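Local coordinates for protein AGR_C_1268p (PDB 2GHS) that probably acts as a regucalcin-like gluconolactonase of the SMP-30 family, hydrolysing sugar lactones with the help of a bound divalent metal cation, at residues K102-I105 and G110-L113; M91-A96 and L147-M152; A63-I68 and H74-A79; F112-D115 and V120-L123. All blocks are in the same frame, centred on the assembly; numbering follows the deposited sequence.

Contact 1: K102-I105 and G110-L113; sequences KQLI and GLFL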
# COMPACT_ATOMS: atom_id res chain seq x y z
N LYS A 102 0.87 6.59 19.13
CA LYS A 102 2.08 6.26 18.42
C LYS A 102 1.80 5.52 17.12
O LYS A 102 0.89 4.68 17.05
CB LYS A 102 3.00 5.40 19.28
CG LYS A 102 3.48 6.01 20.59
CD LYS A 102 4.72 6.88 20.38
N GLN A 103 2.61 5.82 16.11
CA GLN A 103 2.57 5.16 14.83
C GLN A 103 4.02 4.72 14.49
O GLN A 103 5.00 5.26 15.02
CB GLN A 103 2.12 6.13 13.75
CG GLN A 103 0.71 6.65 13.93
CD GLN A 103 0.41 7.89 13.09
OE1 GLN A 103 1.27 8.72 12.86
NE2 GLN A 103 -0.83 8.00 12.62
N LEU A 104 4.10 3.77 13.56
CA LEU A 104 5.37 3.31 12.92
C LEU A 104 5.35 3.75 11.46
O LEU A 104 4.35 3.58 10.77
CB LEU A 104 5.45 1.77 13.00
CG LEU A 104 6.67 1.15 12.30
CD1 LEU A 104 7.97 1.47 12.99
CD2 LEU A 104 6.50 -0.34 12.15
N ILE A 105 6.43 4.41 11.03
CA ILE A 105 6.55 4.82 9.64
C ILE A 105 7.77 4.15 9.04
O ILE A 105 8.87 4.20 9.63
CB ILE A 105 6.72 6.34 9.52
CG1 ILE A 105 5.40 7.05 9.83
CG2 ILE A 105 7.21 6.69 8.12
CD1 ILE A 105 5.51 8.55 9.83
N GLY A 110 14.96 4.32 7.15
CA GLY A 110 14.75 3.47 8.28
C GLY A 110 13.31 3.50 8.75
O GLY A 110 12.44 4.13 8.12
N LEU A 111 13.06 2.78 9.84
CA LEU A 111 11.78 2.69 10.49
C LEU A 111 11.77 3.60 11.72
O LEU A 111 12.68 3.54 12.55
CB LEU A 111 11.57 1.27 10.95
CG LEU A 111 11.46 0.27 9.82
CD1 LEU A 111 12.03 -1.07 10.24
CD2 LEU A 111 10.02 0.13 9.42
N PHE A 112 10.77 4.47 11.80
CA PHE A 112 10.69 5.53 12.82
C PHE A 112 9.36 5.45 13.56
O PHE A 112 8.31 5.12 12.95
CB PHE A 112 10.77 6.90 12.17
CG PHE A 112 12.15 7.25 11.69
CD1 PHE A 112 12.65 6.69 10.53
CD2 PHE A 112 12.98 8.09 12.44
CE1 PHE A 112 13.92 6.99 10.09
CE2 PHE A 112 14.27 8.39 12.00
CZ PHE A 112 14.75 7.82 10.83
N LEU A 113 9.41 5.70 14.85
CA LEU A 113 8.20 5.92 15.66
C LEU A 113 7.77 7.37 15.50
O LEU A 113 8.61 8.26 15.47
CB LEU A 113 8.50 5.64 17.13
CG LEU A 113 8.98 4.24 17.50
CD1 LEU A 113 8.97 4.06 19.05
CD2 LEU A 113 8.17 3.14 16.83
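Phe112 meets its strand partner Ile105 through CB, which comes within 4.2 Å of Ile105 O, but the ring itself is turned away from segment 102-105: it meets that of Phe90, planes at about 40°, and the side chain also touches Ser107. With chi1 at -74°, CG lies beside the residue's own backbone N and anti to its carbonyl carbon, and the ring leads off from the neighbouring strand. Ile105, on the same side of the sheet, also packs on Phe90, which thus touches both members of the pair.

This is the antiparallel hairpin formed by the two middle strands of a four-stranded beta-propeller blade, and along the seam the peptides meet N-H to C=O. Ile105 N donates to Phe112 O at 2.8 Å, a nearly straight bond (173° at the hydrogen). In return Phe112 N reaches Ile105 O at 2.9 Å.

On the opposite side from Ile105 and Phe112 the contact is made by leucines. Leu104 throws CD1 across the seam, where it rests 4.1 Å from Leu111 CB and 4.2 Å from Leu113 CD2; its branch runs askew to that of Leu111. Leu104 and Leu113 form a non-hydrogen-bonded pair, and His124 of the outermost strand touches both, while Leu111 packs on Ala125 beside it. On either side of Phe112 along its strand, CA-H groups approach carbonyls: Leu111 CA lies 3.4 Å from Ile105 O, and Leu113 CA stands 3.3 Å from Gln103 O.

Contact 2: M91-A96 and L147-M152; sequences MGSALA and LWIGTM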
# COMPACT_ATOMS: atom_id res chain seq x y z
N MSE A 91 11.48 10.03 2.96
CA MSE A 91 10.41 9.58 2.09
C MSE A 91 9.68 8.45 2.78
O MSE A 91 10.10 7.29 2.71
CB MSE A 91 10.95 9.15 0.70
CG MSE A 91 11.53 10.28 -0.07
SE MSE A 91 11.99 9.63 -1.87
CE MSE A 91 12.65 11.17 -2.61
N GLY A 92 8.62 8.78 3.48
CA GLY A 92 7.81 7.72 4.09
C GLY A 92 7.01 7.02 3.03
O GLY A 92 6.51 7.66 2.11
N SER A 93 6.82 5.70 3.19
CA SER A 93 5.95 4.93 2.29
C SER A 93 4.94 3.99 2.93
O SER A 93 4.07 3.50 2.20
CB SER A 93 6.78 4.14 1.32
OG SER A 93 7.51 3.14 2.03
N ALA A 94 5.05 3.73 4.24
CA ALA A 94 4.06 2.87 4.93
C ALA A 94 3.87 3.32 6.34
O ALA A 94 4.80 3.81 6.96
CB ALA A 94 4.45 1.42 4.93
N LEU A 95 2.65 3.13 6.83
CA LEU A 95 2.28 3.56 8.18
C LEU A 95 1.53 2.44 8.90
O LEU A 95 0.62 1.85 8.33
CB LEU A 95 1.36 4.79 8.10
CG LEU A 95 0.97 5.55 9.37
CD1 LEU A 95 2.14 6.40 9.89
CD2 LEU A 95 -0.24 6.46 9.14
N ALA A 96 1.87 2.22 10.17
CA ALA A 96 1.16 1.28 11.02
C ALA A 96 0.84 1.96 12.32
O ALA A 96 1.64 2.72 12.87
CB ALA A 96 1.96 0.05 11.26
N LEU A 147 5.38 -6.36 10.52
CA LEU A 147 5.24 -5.60 9.26
C LEU A 147 5.98 -6.37 8.17
O LEU A 147 7.07 -6.87 8.40
CB LEU A 147 5.92 -4.22 9.44
CG LEU A 147 6.03 -3.33 8.19
CD1 LEU A 147 4.65 -2.83 7.76
CD2 LEU A 147 7.00 -2.11 8.45
N TRP A 148 5.41 -6.40 6.96
CA TRP A 148 6.17 -6.72 5.76
C TRP A 148 6.38 -5.37 5.04
O TRP A 148 5.43 -4.61 4.80
CB TRP A 148 5.42 -7.67 4.84
CG TRP A 148 5.45 -9.12 5.20
CD1 TRP A 148 5.50 -9.69 6.45
CD2 TRP A 148 5.31 -10.20 4.30
NE1 TRP A 148 5.44 -11.05 6.37
CE2 TRP A 148 5.32 -11.39 5.06
CE3 TRP A 148 5.19 -10.30 2.90
CZ2 TRP A 148 5.23 -12.65 4.47
CZ3 TRP A 148 5.09 -11.56 2.34
CH2 TRP A 148 5.12 -12.71 3.12
N ILE A 149 7.61 -5.11 4.63
CA ILE A 149 7.93 -3.90 3.95
C ILE A 149 8.91 -4.15 2.81
O ILE A 149 9.92 -4.84 2.98
CB ILE A 149 8.49 -2.86 4.97
CG1 ILE A 149 8.85 -1.53 4.29
CG2 ILE A 149 9.70 -3.38 5.70
CD1 ILE A 149 7.66 -0.77 3.77
N GLY A 150 8.58 -3.57 1.65
CA GLY A 150 9.40 -3.60 0.46
C GLY A 150 10.34 -2.43 0.31
O GLY A 150 10.04 -1.29 0.73
N THR A 151 11.48 -2.70 -0.32
CA THR A 151 12.40 -1.63 -0.69
C THR A 151 12.74 -1.77 -2.18
O THR A 151 12.46 -2.83 -2.80
CB THR A 151 13.70 -1.69 0.08
OG1 THR A 151 14.36 -2.91 -0.25
CG2 THR A 151 13.45 -1.55 1.57
N MSE A 152 13.36 -0.76 -2.77
CA MSE A 152 13.64 -0.77 -4.22
C MSE A 152 14.74 0.22 -4.52
O MSE A 152 14.96 1.17 -3.77
CB MSE A 152 12.37 -0.39 -5.02
CG MSE A 152 11.84 0.97 -4.68
SE MSE A 152 10.20 1.27 -5.70
CE MSE A 152 10.96 1.58 -7.44
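One methyl does most of the touching: Ile149 CD1 presses on Ala94 CB at 4.1 Å and comes within 4.3 Å of Ser93 OG. CG1 of Ile149 is anti to its backbone N (chi1 180°), and this sends the longer branch of the isoleucine across the gap. The CA atoms of Ala94 and Ile149 are 7.9 Å apart, too far for strand pairing. The two strands belong to different sheets, adjacent blades of the propeller, and meet side chain to side chain.

A second shell fixes both partners. Ala106, on the next strand of the first blade, touches Ala94 and Ile149 alike. Ser93 and Ala94 both face this residue in a classic beta bulge, and the side chains of both point toward the neighbouring blade. Ser93 OG is hydrogen-bonded to Ser136 OG and to Asn137 O, while farther along the seam Ala96 and Leu147 each pack on Met141.

Asn137 is a predicted substrate-binding residue, and Arg135, another, has its side chain about 5 Å from that of Ser93. The contact is van der Waals, with no hydrogen bond across the segments; a directional tie to the next blade is supplied by the Ser93 hydroxyl, through its two partners on strand 134-141.

Contact 3: A63-I68 and H74-A79; sequences AWWFNI and HELHLA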
# COMPACT_ATOMS: atom_id res chain seq x y z
N ALA A 63 -8.15 8.65 7.63
CA ALA A 63 -7.34 8.03 6.60
C ALA A 63 -6.00 8.74 6.53
O ALA A 63 -5.91 9.95 6.62
CB ALA A 63 -8.08 8.11 5.25
N TRP A 64 -4.96 7.94 6.33
CA TRP A 64 -3.61 8.42 6.20
C TRP A 64 -3.03 7.88 4.89
O TRP A 64 -3.34 6.76 4.47
CB TRP A 64 -2.78 7.89 7.37
CG TRP A 64 -3.20 8.36 8.73
CD1 TRP A 64 -4.11 7.77 9.54
CD2 TRP A 64 -2.67 9.47 9.45
NE1 TRP A 64 -4.21 8.48 10.72
CE2 TRP A 64 -3.31 9.52 10.68
CE3 TRP A 64 -1.69 10.43 9.17
CZ2 TRP A 64 -3.02 10.51 11.63
CZ3 TRP A 64 -1.40 11.42 10.12
CH2 TRP A 64 -2.07 11.43 11.34
N TRP A 65 -2.18 8.68 4.23
CA TRP A 65 -1.40 8.17 3.08
C TRP A 65 -0.17 9.03 2.89
O TRP A 65 -0.00 10.05 3.60
CB TRP A 65 -2.24 8.11 1.79
CG TRP A 65 -2.73 9.41 1.27
CD1 TRP A 65 -2.08 10.24 0.39
CD2 TRP A 65 -3.99 10.01 1.55
NE1 TRP A 65 -2.87 11.33 0.13
CE2 TRP A 65 -4.05 11.21 0.82
CE3 TRP A 65 -5.07 9.65 2.36
CZ2 TRP A 65 -5.13 12.06 0.89
CZ3 TRP A 65 -6.18 10.50 2.41
CH2 TRP A 65 -6.18 11.70 1.68
N PHE A 66 0.70 8.63 1.96
CA PHE A 66 1.88 9.39 1.70
C PHE A 66 1.91 9.99 0.30
O PHE A 66 1.31 9.47 -0.62
CB PHE A 66 3.13 8.49 1.86
CG PHE A 66 3.32 7.95 3.23
CD1 PHE A 66 2.73 6.74 3.59
CD2 PHE A 66 4.11 8.61 4.13
CE1 PHE A 66 2.91 6.22 4.88
CE2 PHE A 66 4.29 8.13 5.41
CZ PHE A 66 3.68 6.93 5.79
N ASN A 67 2.65 11.08 0.18
CA ASN A 67 3.13 11.60 -1.11
C ASN A 67 4.63 11.34 -1.12
O ASN A 67 5.39 12.13 -0.59
CB ASN A 67 2.81 13.07 -1.25
CG ASN A 67 3.01 13.60 -2.66
OD1 ASN A 67 3.29 12.85 -3.57
ND2 ASN A 67 2.85 14.92 -2.83
N ILE A 68 5.01 10.17 -1.64
CA ILE A 68 6.33 9.60 -1.30
C ILE A 68 7.46 10.56 -1.63
O ILE A 68 8.28 10.91 -0.77
CB ILE A 68 6.59 8.23 -2.00
CG1 ILE A 68 5.66 7.15 -1.48
CG2 ILE A 68 8.08 7.79 -1.74
CD1 ILE A 68 5.93 5.80 -2.12
N HIS A 74 -0.11 12.59 4.65
CA HIS A 74 -1.42 13.20 4.50
C HIS A 74 -2.40 12.55 5.45
O HIS A 74 -2.38 11.34 5.64
CB HIS A 74 -1.87 13.02 3.04
CG HIS A 74 -1.10 13.88 2.11
ND1 HIS A 74 -1.63 15.06 1.62
CD2 HIS A 74 0.18 13.83 1.68
CE1 HIS A 74 -0.71 15.66 0.87
NE2 HIS A 74 0.40 14.95 0.92
N GLU A 75 -3.25 13.40 6.03
CA GLU A 75 -4.22 12.99 7.06
C GLU A 75 -5.57 13.59 6.65
O GLU A 75 -5.66 14.78 6.39
CB GLU A 75 -3.79 13.58 8.40
CG GLU A 75 -4.70 13.24 9.55
CD GLU A 75 -4.31 13.90 10.87
OE1 GLU A 75 -3.33 14.67 10.94
OE2 GLU A 75 -5.01 13.61 11.88
N LEU A 76 -6.60 12.73 6.59
CA LEU A 76 -7.94 13.13 6.23
C LEU A 76 -8.92 12.57 7.23
O LEU A 76 -9.13 11.37 7.28
CB LEU A 76 -8.31 12.62 4.83
CG LEU A 76 -9.74 12.98 4.35
CD1 LEU A 76 -9.91 14.48 4.25
CD2 LEU A 76 -10.07 12.30 3.03
N HIS A 77 -9.58 13.46 7.96
CA HIS A 77 -10.66 13.06 8.86
C HIS A 77 -11.92 12.89 8.01
O HIS A 77 -12.45 13.85 7.47
CB HIS A 77 -10.90 14.11 9.95
CG HIS A 77 -11.96 13.71 10.93
ND1 HIS A 77 -13.24 14.22 10.90
CD2 HIS A 77 -11.94 12.78 11.92
CE1 HIS A 77 -13.95 13.65 11.85
NE2 HIS A 77 -13.19 12.77 12.48
N LEU A 78 -12.42 11.67 7.91
CA LEU A 78 -13.41 11.37 6.87
C LEU A 78 -14.71 12.10 6.98
O LEU A 78 -15.26 12.61 5.98
CB LEU A 78 -13.70 9.88 6.83
CG LEU A 78 -12.61 8.98 6.30
CD1 LEU A 78 -13.23 7.61 6.13
CD2 LEU A 78 -12.07 9.51 4.98
N ALA A 79 -15.25 12.09 8.20
CA ALA A 79 -16.59 12.61 8.44
C ALA A 79 -16.67 14.09 8.15
O ALA A 79 -17.71 14.57 7.66
CB ALA A 79 -16.99 12.33 9.87
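Four backbone hydrogen bonds join Ala63 to Leu76 and Trp65 to His74, two for each pair, in an antiparallel hairpin of a propeller blade; the shortest runs from His74 N to Trp65 O at 2.8 Å.

CH-pi contacts mark both sides of the sheet. Glu75 lies alongside Trp64 and points the same way, its CG 3.7 Å from the centroid of the six-membered ring. The extended chain (chi1 180°, chi2 -177°) carries the carboxylate over the far end of the indole, nearly parallel to it at 16°, with CD 3.4 Å from Trp64 CH2. On the other side, His74 CB sits 3.6 Å from the centroid of the Trp65 five-membered ring. The imidazole is almost parallel to that ring but slid so far along that the two barely overlap.

Apolar contacts continue this second side: Leu76 CB meets Trp65 CZ3 at 3.9 Å, and Ala63 CB meets Leu78 CD2.

Polar ends look outward for partners. His74 NE2 and Asn67 ND2 share Glu72 OE1, Asn67 OD1 accepts from Leu50 N, and Glu75 OE1 bonds His86 NE2. Strands 51-57 and 82-87 flank the hairpin in its sheet, while strand 92-99 of the next blade covers the Trp64 side through Leu95.

Contact 4: F112-D115 and V120-L123; sequences FLRD and VLTL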
# COMPACT_ATOMS: atom_id res chain seq x y z
N PHE A 112 10.77 4.47 11.80
CA PHE A 112 10.69 5.53 12.82
C PHE A 112 9.36 5.45 13.56
O PHE A 112 8.31 5.12 12.95
CB PHE A 112 10.77 6.90 12.17
CG PHE A 112 12.15 7.25 11.69
CD1 PHE A 112 12.65 6.69 10.53
CD2 PHE A 112 12.98 8.09 12.44
CE1 PHE A 112 13.92 6.99 10.09
CE2 PHE A 112 14.27 8.39 12.00
CZ PHE A 112 14.75 7.82 10.83
N LEU A 113 9.41 5.70 14.85
CA LEU A 113 8.20 5.92 15.66
C LEU A 113 7.77 7.37 15.50
O LEU A 113 8.61 8.26 15.47
CB LEU A 113 8.50 5.64 17.13
CG LEU A 113 8.98 4.24 17.50
CD1 LEU A 113 8.97 4.06 19.05
CD2 LEU A 113 8.17 3.14 16.83
N ARG A 114 6.46 7.60 15.42
CA ARG A 114 5.92 8.93 15.30
C ARG A 114 4.93 9.11 16.45
O ARG A 114 4.00 8.30 16.60
CB ARG A 114 5.16 9.10 13.99
CG ARG A 114 4.53 10.50 13.85
CD ARG A 114 4.04 10.74 12.43
NE ARG A 114 3.47 12.06 12.34
CZ ARG A 114 2.24 12.40 12.69
NH1 ARG A 114 1.32 11.52 13.03
NH2 ARG A 114 1.90 13.66 12.62
N ASP A 115 5.16 10.15 17.25
CA ASP A 115 4.21 10.53 18.30
C ASP A 115 3.09 11.31 17.64
O ASP A 115 3.34 12.32 16.99
CB ASP A 115 4.92 11.37 19.33
CG ASP A 115 4.03 11.69 20.51
OD1 ASP A 115 3.15 12.55 20.37
OD2 ASP A 115 4.22 11.07 21.58
N VAL A 120 6.75 14.19 16.65
CA VAL A 120 8.14 13.87 16.84
C VAL A 120 8.42 12.47 16.31
O VAL A 120 7.64 11.53 16.55
CB VAL A 120 8.53 14.01 18.32
CG1 VAL A 120 9.89 13.41 18.60
CG2 VAL A 120 8.48 15.45 18.68
N LEU A 121 9.51 12.34 15.57
CA LEU A 121 9.92 11.09 14.94
C LEU A 121 11.20 10.64 15.63
O LEU A 121 12.11 11.44 15.82
CB LEU A 121 10.20 11.32 13.45
CG LEU A 121 9.00 11.77 12.62
CD1 LEU A 121 9.46 12.39 11.31
CD2 LEU A 121 8.07 10.62 12.33
N THR A 122 11.30 9.33 15.91
CA THR A 122 12.44 8.74 16.62
C THR A 122 12.81 7.42 15.91
O THR A 122 11.91 6.60 15.67
CB THR A 122 12.05 8.41 18.08
OG1 THR A 122 11.43 9.55 18.72
CG2 THR A 122 13.26 8.00 18.88
N LEU A 123 14.09 7.21 15.58
CA LEU A 123 14.48 5.93 14.95
C LEU A 123 14.07 4.72 15.80
O LEU A 123 14.32 4.69 17.03
CB LEU A 123 15.98 5.86 14.67
CG LEU A 123 16.46 4.61 13.94
CD1 LEU A 123 16.07 4.62 12.48
CD2 LEU A 123 17.95 4.57 14.11
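Leu113 and Thr122 form a hydrogen-bonded pair between antiparallel strands whose axes run at 156°, with Leu113 N to Thr122 O at 2.8 Å and Thr122 N to Leu113 O at 2.9 Å, and Asp115 N adds a bond to Val120 O. The hairpin brings in the outermost strand of its propeller blade.

At one end the Phe112 ring crosses over to Leu123. Leu123 CD1 stands over one ring face, 4.1 Å from the centroid and shifted toward the rim, close to CZ; Phe112 CD2 approaches Leu123 N to 3.4 Å, so the ring also lies against the backbone of the outer strand.

In the middle, Leu121 sets CD2 against the aliphatic part of Arg114, 3.7 Å from CB and little farther from CG and CD, the two side chains crossing at a slant. The arginine is extended from the start (chi1 178°), and this carries its guanidinium past the leucine. Leu121 also packs on Pro89, Phe90 and Ile105.

Near the turn, Asp115 OD1 accepts from Thr118 N, while Val120 N bonds Thr118 OG1.

Val120, Thr122 and Leu123 are exposed, so the outer strand is held chiefly by backbone bonds and apolar carbons. The buried Arg114 has a hydrogen bond from NH1 to Gln103 OE1 on the neighbouring strand 102-107, where the amide oxygen, a neutral dipole, would probably solvate the charge in part without neutralising it.

Contacts 1 and 4 share Phe112 and Leu113, their centres 5 Å apart, and build three successive strands of one blade; Gln103 O and Arg114 N, 2.8 Å apart, continue the ladder. Contact 2 extends that sheet inward, with Leu104 N 2.8 Å from Ala96 O, and bridges to the following blade. Contact 3, in the preceding blade, packs on contact 2, Phe66 CE1 lying 3.3 Å from Ala94 N. The Phe66 side chain is about 5 Å from that of Glu52, a predicted metal ligand. Gly110 of contact 1 is about 7 Å from the potassium ion, whose ligands include Asp108 and Glu128. The centre of contact 2 lies about 8 Å from the chain centre, that of contact 4 about 20 Å.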